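Local coordinates for flavohemoglobin (Malassezia yamatoensis, PDB 6O0A), which probably detoxifies nitric oxide as a heme dioxygenase, passing electrons from NAD(P)H through FAD to the heme, and is required for NO resistance, at residues Gln220-Thr225 against Thr248-Gln253; Thr225-Pro228 against Arg234-Ala237. All blocks are in the same frame, centred on the assembly; numbering follows the deposited sequence. Where two conformers were deposited one is given.

Contact 1 (Gln220-Thr225 against Thr248-Gln253); sequences QPRQFT and TIFQNQ. With FAD (flavin-adenine dinucleotide), chain B.
F224 and F250 meet as an offset edge-to-face pair: the edge of the F224 ring is turned toward the face of F250, with the planes at 89° and the centroids 5.8 Å apart. F250 leans in from helix 246-251, and its CE2 also receives the R222 side chain, whose CG lies at the ring edge and in its plane, 3.7 Å from F250 CE2. R222 and F250 cross at about a right angle. Because the arginine chain folds at chi2 (-65°), its guanidinium turns from the phenyl ring to the FAD pyrophosphate. There R222 NE binds FAD O2P at 2.8 Å and R222 NH2 binds FAD O1A at 3.0 Å, one oxygen from each phosphate, while R222 NH1 returns to the carbonyl of its neighbour P221, above that carbonyl's plane. Three bonds thus fix the rotation of the guanidinium, and the two phosphates probably balance its charge. F224 also touches the cofactor: its CD1 lies 3.5 Å from FAD C2, and FAD O2' sits over one ring face. That ribityl hydroxyl donates to Q223 O at 2.6 Å, and T225 N reaches flavin N5 and O4. F250 thus links helix 246-251 to strand 219-225, whose R222-T225 sequence corresponds to the RxY(S/T) flavin-binding motif of the ferredoxin reductase superfamily, with F224 in place of the tyrosine.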
loop_
_atom_site.group_PDB
_atom_site.type_symbol
_atom_site.label_atom_id
_atom_site.label_comp_id
_atom_site.label_asym_id
_atom_site.label_seq_id
_atom_site.Cartn_x
_atom_site.Cartn_y
_atom_site.Cartn_z
ATOM N N GLN A 220 -10.224 1.788 13.866
ATOM C CA GLN A 220 -9.042 2.120 13.073
ATOM C C GLN A 220 -8.724 0.991 12.107
ATOM O O GLN A 220 -8.705 -0.176 12.519
ATOM C CB GLN A 220 -7.832 2.383 13.964
ATOM C CG GLN A 220 -7.952 3.627 14.804
ATOM C CD GLN A 220 -7.611 4.854 14.004
ATOM O OE1 GLN A 220 -6.439 5.155 13.793
ATOM N NE2 GLN A 220 -8.627 5.563 13.537
ATOM N N PRO A 221 -8.467 1.312 10.842
ATOM C CA PRO A 221 -8.051 0.291 9.872
ATOM C C PRO A 221 -6.539 0.191 9.702
ATOM O O PRO A 221 -5.837 1.197 9.850
ATOM C CB PRO A 221 -8.698 0.789 8.573
ATOM C CG PRO A 221 -8.561 2.283 8.697
ATOM C CD PRO A 221 -8.791 2.592 10.190
ATOM N N ARG A 222 -6.036 -1.009 9.403
ATOM C CA ARG A 222 -4.686 -1.200 8.878
ATOM C C ARG A 222 -4.772 -2.207 7.738
ATOM O O ARG A 222 -5.664 -3.057 7.723
ATOM C CB ARG A 222 -3.716 -1.717 9.948
ATOM C CG ARG A 222 -3.565 -0.826 11.198
ATOM C CD ARG A 222 -2.932 0.512 10.843
ATOM N NE ARG A 222 -2.534 1.298 12.023
ATOM C CZ ARG A 222 -3.200 2.341 12.513
ATOM N NH1 ARG A 222 -4.333 2.754 11.950
ATOM N NH2 ARG A 222 -2.726 2.986 13.569
ATOM N N GLN A 223 -3.825 -2.126 6.800
ATOM C CA GLN A 223 -3.786 -3.026 5.646
ATOM C C GLN A 223 -2.829 -4.190 5.868
ATOM O O GLN A 223 -1.740 -4.013 6.423
ATOM C CB GLN A 223 -3.375 -2.285 4.372
ATOM C CG GLN A 223 -4.389 -1.228 3.931
ATOM C CD GLN A 223 -4.307 0.033 4.765
ATOM O OE1 GLN A 223 -3.225 0.591 4.953
ATOM N NE2 GLN A 223 -5.464 0.513 5.247
ATOM N N PHE A 224 -3.242 -5.377 5.418
ATOM C CA PHE A 224 -2.363 -6.546 5.427
ATOM C C PHE A 224 -2.546 -7.350 4.151
ATOM O O PHE A 224 -3.658 -7.507 3.652
ATOM C CB PHE A 224 -2.609 -7.423 6.660
ATOM C CG PHE A 224 -2.392 -6.687 7.948
ATOM C CD1 PHE A 224 -1.117 -6.474 8.436
ATOM C CD2 PHE A 224 -3.469 -6.158 8.643
ATOM C CE1 PHE A 224 -0.915 -5.764 9.609
ATOM C CE2 PHE A 224 -3.280 -5.451 9.813
ATOM C CZ PHE A 224 -1.999 -5.254 10.302
ATOM N N THR A 225 -1.435 -7.864 3.633
ATOM C CA THR A 225 -1.440 -8.662 2.415
ATOM C C THR A 225 -2.112 -10.015 2.635
ATOM O O THR A 225 -1.845 -10.711 3.620
ATOM C CB THR A 225 0.007 -8.861 1.960
ATOM O OG1 THR A 225 0.604 -7.576 1.751
ATOM C CG2 THR A 225 0.057 -9.665 0.651
ATOM N N THR A 248 -0.566 -4.415 18.274
ATOM C CA THR A 248 -0.765 -5.075 19.556
ATOM C C THR A 248 -2.227 -5.470 19.745
ATOM O O THR A 248 -2.512 -6.556 20.271
ATOM C CB THR A 248 -0.264 -4.189 20.701
ATOM O OG1 THR A 248 -0.305 -4.929 21.927
ATOM C CG2 THR A 248 -1.094 -2.913 20.827
ATOM N N ILE A 249 -3.163 -4.629 19.290
ATOM C CA ILE A 249 -4.582 -4.929 19.435
ATOM C C ILE A 249 -4.984 -6.106 18.554
ATOM O O ILE A 249 -5.672 -7.027 19.011
ATOM C CB ILE A 249 -5.410 -3.657 19.156
ATOM C CG1 ILE A 249 -5.174 -2.658 20.295
ATOM C CG2 ILE A 249 -6.891 -4.001 19.050
ATOM C CD1 ILE A 249 -5.747 -1.272 20.061
ATOM N N PHE A 250 -4.536 -6.121 17.292
ATOM C CA PHE A 250 -4.852 -7.242 16.415
ATOM C C PHE A 250 -4.253 -8.545 16.948
ATOM O O PHE A 250 -4.909 -9.588 16.927
ATOM C CB PHE A 250 -4.336 -6.977 14.996
ATOM C CG PHE A 250 -5.030 -5.853 14.283
ATOM C CD1 PHE A 250 -6.417 -5.787 14.225
ATOM C CD2 PHE A 250 -4.285 -4.878 13.621
ATOM C CE1 PHE A 250 -7.054 -4.747 13.538
ATOM C CE2 PHE A 250 -4.913 -3.833 12.952
ATOM C CZ PHE A 250 -6.291 -3.767 12.906
ATOM N N GLN A 251 -3.011 -8.505 17.439
ATOM C CA GLN A 251 -2.384 -9.747 17.889
ATOM C C GLN A 251 -2.965 -10.261 19.189
ATOM O O GLN A 251 -2.750 -11.427 19.530
ATOM C CB GLN A 251 -0.873 -9.576 18.069
ATOM C CG GLN A 251 -0.107 -9.353 16.794
ATOM C CD GLN A 251 1.376 -9.531 17.016
ATOM O OE1 GLN A 251 1.855 -9.479 18.158
ATOM N NE2 GLN A 251 2.119 -9.769 15.926
ATOM N N ASN A 252 -3.679 -9.433 19.942
ATOM C CA ASN A 252 -4.238 -9.909 21.192
ATOM C C ASN A 252 -5.697 -10.328 21.061
ATOM O O ASN A 252 -6.339 -10.604 22.073
ATOM C CB ASN A 252 -4.046 -8.859 22.280
ATOM C CG ASN A 252 -2.651 -8.913 22.874
ATOM O OD1 ASN A 252 -2.445 -9.474 23.950
ATOM N ND2 ASN A 252 -1.673 -8.375 22.148
ATOM N N GLN A 253 -6.218 -10.418 19.841
ATOM C CA GLN A 253 -7.560 -10.950 19.636
ATOM C C GLN A 253 -7.577 -12.450 19.885
ATOM O O GLN A 253 -6.681 -13.179 19.452
ATOM C CB GLN A 253 -8.025 -10.669 18.208
ATOM C CG GLN A 253 -8.026 -9.214 17.833
ATOM C CD GLN A 253 -9.071 -8.417 18.601
ATOM O OE1 GLN A 253 -10.238 -8.809 18.680
ATOM N NE2 GLN A 253 -8.652 -7.312 19.188
HETATM P PA FAD B . 0.961 2.552 13.504
HETATM O O1A FAD B . 0.113 2.925 14.662
HETATM O O2A FAD B . 0.349 2.784 12.150
HETATM O O5B FAD B . 2.355 3.326 13.586
HETATM C C5B FAD B . 3.266 3.287 12.472
HETATM C C4B FAD B . 4.429 4.167 12.855
HETATM O O4B FAD B . 3.939 5.502 13.120
HETATM C C3B FAD B . 5.146 3.766 14.132
HETATM O O3B FAD B . 6.138 2.768 13.904
HETATM C C2B FAD B . 5.785 5.089 14.566
HETATM O O2B FAD B . 7.011 5.331 13.884
HETATM C C1B FAD B . 4.735 6.116 14.122
HETATM N N9A FAD B . 3.859 6.564 15.201
HETATM C C8A FAD B . 2.870 5.838 15.805
HETATM N N7A FAD B . 2.281 6.460 16.798
HETATM C C5A FAD B . 2.935 7.681 16.853
HETATM C C6A FAD B . 2.828 8.770 17.735
HETATM N N6A FAD B . 1.963 8.816 18.756
HETATM N N1A FAD B . 3.662 9.818 17.545
HETATM C C2A FAD B . 4.533 9.771 16.531
HETATM N N3A FAD B . 4.731 8.793 15.640
HETATM C C4A FAD B . 3.902 7.768 15.863
HETATM N N1 FAD B . 2.145 -5.338 7.937
HETATM C C2 FAD B . 2.328 -6.644 8.297
HETATM O O2 FAD B . 2.752 -6.959 9.417
HETATM N N3 FAD B . 2.030 -7.651 7.382
HETATM C C4 FAD B . 1.541 -7.463 6.103
HETATM O O4 FAD B . 1.285 -8.428 5.381
HETATM C C4X FAD B . 1.349 -6.080 5.735
HETATM N N5 FAD B . 0.890 -5.816 4.541
HETATM C C5X FAD B . 0.706 -4.482 4.192
HETATM C C6 FAD B . 0.231 -4.179 2.915
HETATM C C7 FAD B . 0.017 -2.862 2.520
HETATM C C7M FAD B . -0.460 -2.567 1.120
HETATM C C8 FAD B . 0.264 -1.819 3.430
HETATM C C8M FAD B . 0.010 -0.383 3.055
HETATM C C9 FAD B . 0.749 -2.117 4.699
HETATM C C9A FAD B . 0.984 -3.433 5.084
HETATM N N10 FAD B . 1.484 -3.762 6.364
HETATM C C10 FAD B . 1.680 -5.079 6.719
HETATM C "C1'" FAD B . 1.716 -2.714 7.371
HETATM C "C2'" FAD B . 0.480 -2.443 8.223
HETATM O "O2'" FAD B . -0.567 -1.937 7.396
HETATM C "C3'" FAD B . 0.765 -1.458 9.361
HETATM O "O3'" FAD B . 1.353 -0.275 8.822
HETATM C "C4'" FAD B . 1.691 -2.022 10.437
HETATM O "O4'" FAD B . 1.178 -3.286 10.864
HETATM C "C5'" FAD B . 1.859 -1.085 11.617
HETATM O "O5'" FAD B . 0.561 -0.851 12.210
HETATM P P FAD B . 0.523 -0.270 13.696
HETATM O O1P FAD B . 1.069 -1.178 14.740
HETATM O O2P FAD B . -0.907 0.112 13.965
HETATM O O3P FAD B . 1.429 1.040 13.646
#

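Contact 2 (Thr225-Pro228 against Arg234-Ala237). With FAD (flavin-adenine dinucleotide), chain B.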
loop_
_atom_site.group_PDB
_atom_site.type_symbol
_atom_site.label_atom_id
_atom_site.label_comp_id
_atom_site.label_asym_id
_atom_site.label_seq_id
_atom_site.Cartn_x
_atom_site.Cartn_y
_atom_site.Cartn_z
ATOM N N THR A 225 -1.435 -7.864 3.633
ATOM C CA THR A 225 -1.440 -8.662 2.415
ATOM C C THR A 225 -2.112 -10.015 2.635
ATOM O O THR A 225 -1.845 -10.711 3.620
ATOM C CB THR A 225 0.007 -8.861 1.960
ATOM O OG1 THR A 225 0.604 -7.576 1.751
ATOM C CG2 THR A 225 0.057 -9.665 0.651
ATOM N N LEU A 226 -2.980 -10.394 1.700
ATOM C CA LEU A 226 -3.646 -11.687 1.771
ATOM C C LEU A 226 -2.671 -12.828 1.508
ATOM O O LEU A 226 -1.827 -12.756 0.609
ATOM C CB LEU A 226 -4.787 -11.746 0.763
ATOM C CG LEU A 226 -5.944 -10.845 1.191
ATOM C CD1 LEU A 226 -7.016 -10.835 0.092
ATOM C CD2 LEU A 226 -6.516 -11.358 2.517
ATOM N N LEU A 227 -2.810 -13.890 2.286
ATOM C CA LEU A 227 -1.976 -15.084 2.203
ATOM C C LEU A 227 -2.769 -16.301 1.730
ATOM O O LEU A 227 -4.006 -16.338 1.817
ATOM C CB LEU A 227 -1.354 -15.384 3.576
ATOM C CG LEU A 227 -0.373 -14.339 4.105
ATOM C CD1 LEU A 227 0.016 -14.678 5.521
ATOM C CD2 LEU A 227 0.860 -14.256 3.192
ATOM N N PRO A 228 -2.083 -17.336 1.238
ATOM C CA PRO A 228 -2.790 -18.524 0.736
ATOM C C PRO A 228 -3.749 -19.117 1.762
ATOM O O PRO A 228 -3.400 -19.330 2.927
ATOM C CB PRO A 228 -1.652 -19.494 0.403
ATOM C CG PRO A 228 -0.504 -18.618 0.093
ATOM C CD PRO A 228 -0.632 -17.402 0.972
ATOM N N ARG A 234 -10.004 -15.282 4.821
ATOM C CA ARG A 234 -8.996 -14.237 4.664
ATOM C C ARG A 234 -7.886 -14.529 5.661
ATOM O O ARG A 234 -8.147 -14.619 6.867
ATOM C CB ARG A 234 -9.570 -12.841 4.919
ATOM C CG ARG A 234 -10.720 -12.474 3.999
ATOM C CD ARG A 234 -10.251 -12.236 2.567
ATOM N NE ARG A 234 -11.307 -11.562 1.817
ATOM C CZ ARG A 234 -11.565 -11.755 0.530
ATOM N NH1 ARG A 234 -10.829 -12.605 -0.186
ATOM N NH2 ARG A 234 -12.562 -11.102 -0.047
ATOM N N ARG A 235 -6.662 -14.679 5.164
ATOM C CA ARG A 235 -5.516 -15.003 6.000
ATOM C C ARG A 235 -4.466 -13.909 5.867
ATOM O O ARG A 235 -4.172 -13.464 4.754
ATOM C CB ARG A 235 -4.926 -16.360 5.616
ATOM C CG ARG A 235 -3.669 -16.710 6.390
ATOM C CD ARG A 235 -3.011 -17.948 5.787
ATOM N NE ARG A 235 -1.698 -18.181 6.389
ATOM C CZ ARG A 235 -0.707 -18.799 5.754
ATOM N NH1 ARG A 235 -0.893 -19.224 4.515
ATOM N NH2 ARG A 235 0.460 -18.990 6.356
ATOM N N ILE A 236 -3.921 -13.471 7.005
ATOM C CA ILE A 236 -2.911 -12.422 7.064
ATOM C C ILE A 236 -1.898 -12.782 8.146
ATOM O O ILE A 236 -2.206 -13.506 9.099
ATOM C CB ILE A 236 -3.524 -11.026 7.352
ATOM C CG1 ILE A 236 -4.254 -11.046 8.708
ATOM C CG2 ILE A 236 -4.469 -10.619 6.219
ATOM C CD1 ILE A 236 -4.846 -9.679 9.104
ATOM N N ALA A 237 -0.678 -12.268 7.999
ATOM C CA ALA A 237 0.373 -12.432 9.001
ATOM C C ALA A 237 0.816 -11.054 9.458
ATOM O O ALA A 237 1.302 -10.254 8.649
ATOM C CB ALA A 237 1.568 -13.219 8.435
HETATM P PA FAD B . 0.961 2.552 13.504
HETATM O O1A FAD B . 0.113 2.925 14.662
HETATM O O2A FAD B . 0.349 2.784 12.150
HETATM O O5B FAD B . 2.355 3.326 13.586
HETATM C C5B FAD B . 3.266 3.287 12.472
HETATM C C4B FAD B . 4.429 4.167 12.855
HETATM O O4B FAD B . 3.939 5.502 13.120
HETATM C C3B FAD B . 5.146 3.766 14.132
HETATM O O3B FAD B . 6.138 2.768 13.904
HETATM C C2B FAD B . 5.785 5.089 14.566
HETATM O O2B FAD B . 7.011 5.331 13.884
HETATM C C1B FAD B . 4.735 6.116 14.122
HETATM N N9A FAD B . 3.859 6.564 15.201
HETATM C C8A FAD B . 2.870 5.838 15.805
HETATM N N7A FAD B . 2.281 6.460 16.798
HETATM C C5A FAD B . 2.935 7.681 16.853
HETATM C C6A FAD B . 2.828 8.770 17.735
HETATM N N6A FAD B . 1.963 8.816 18.756
HETATM N N1A FAD B . 3.662 9.818 17.545
HETATM C C2A FAD B . 4.533 9.771 16.531
HETATM N N3A FAD B . 4.731 8.793 15.640
HETATM C C4A FAD B . 3.902 7.768 15.863
HETATM N N1 FAD B . 2.145 -5.338 7.937
HETATM C C2 FAD B . 2.328 -6.644 8.297
HETATM O O2 FAD B . 2.752 -6.959 9.417
HETATM N N3 FAD B . 2.030 -7.651 7.382
HETATM C C4 FAD B . 1.541 -7.463 6.103
HETATM O O4 FAD B . 1.285 -8.428 5.381
HETATM C C4X FAD B . 1.349 -6.080 5.735
HETATM N N5 FAD B . 0.890 -5.816 4.541
HETATM C C5X FAD B . 0.706 -4.482 4.192
HETATM C C6 FAD B . 0.231 -4.179 2.915
HETATM C C7 FAD B . 0.017 -2.862 2.520
HETATM C C7M FAD B . -0.460 -2.567 1.120
HETATM C C8 FAD B . 0.264 -1.819 3.430
HETATM C C8M FAD B . 0.010 -0.383 3.055
HETATM C C9 FAD B . 0.749 -2.117 4.699
HETATM C C9A FAD B . 0.984 -3.433 5.084
HETATM N N10 FAD B . 1.484 -3.762 6.364
HETATM C C10 FAD B . 1.680 -5.079 6.719
HETATM C "C1'" FAD B . 1.716 -2.714 7.371
HETATM C "C2'" FAD B . 0.480 -2.443 8.223
HETATM O "O2'" FAD B . -0.567 -1.937 7.396
HETATM C "C3'" FAD B . 0.765 -1.458 9.361
HETATM O "O3'" FAD B . 1.353 -0.275 8.822
HETATM C "C4'" FAD B . 1.691 -2.022 10.437
HETATM O "O4'" FAD B . 1.178 -3.286 10.864
HETATM C "C5'" FAD B . 1.859 -1.085 11.617
HETATM O "O5'" FAD B . 0.561 -0.851 12.210
HETATM P P FAD B . 0.523 -0.270 13.696
HETATM O O1P FAD B . 1.069 -1.178 14.740
HETATM O O2P FAD B . -0.907 0.112 13.965
HETATM O O3P FAD B . 1.429 1.040 13.646
HETATM O O HOH W 1 -0.221 -10.648 5.717
HETATM O O HOH W 2 -6.437 -15.258 2.274
#
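The backbone of L227 is bound to that of R235 by a direct bond, L227 N to R235 O at 2.9 Å, and by water 2, which donates to L227 O and accepts from R235 N. R235 O is also approached by L226 CA, a CA-H...O contact of 3.5 Å. One side-chain bond is added: R235 NH1 to P228 O, 3.0 Å and 163° at the hydrogen, on a carbonyl lone pair and in the guanidinium plane. R235 reaches it with an extended chain, CG opposite the backbone N (chi1 176°), running alongside L227, whose CB and CD1 lie over one guanidinium face. Salt bridges from R235 NH2 to D188 and E326 probably offset its charge. Among apolar contacts, L227 CD1 meets A237 CB at 3.6 Å, and L226 CD2 rests on the R234 chain at CD, 3.8 Å away. At the flavin end, water 1 accepts from A237 N and lies within bonding distance of T225 O and FAD O4, and FAD N3 donates to A237 O at 3.0 Å. The 225-228 loop leaves strand 219-225 and crosses strand 234-239, an outermost strand paired with 186-193; helix 290-302 packs on T225, L227 and P228, and strand 207-213 meets L226 and I236.

Overall arrangement
Contacts 1 and 2 have centres about 12 Å apart and share T225, where strand 219-225 runs out into the loop of contact 2. Along the chain come strand 219-225, that loop, strand 234-239 and helix 246-251, so contact 2 lies within the span that contact 1 brackets. Strands 219-225 and 234-239 are the outermost strands of one six-stranded antiparallel sheet, the FAD-binding barrel of this reductase family, and F224 CB packs on I236 CG2 at 3.7 Å between them. Both contacts touch FAD: contact 1 follows it from pyrophosphate to flavin, while contact 2 holds the polar edge of the flavin ring.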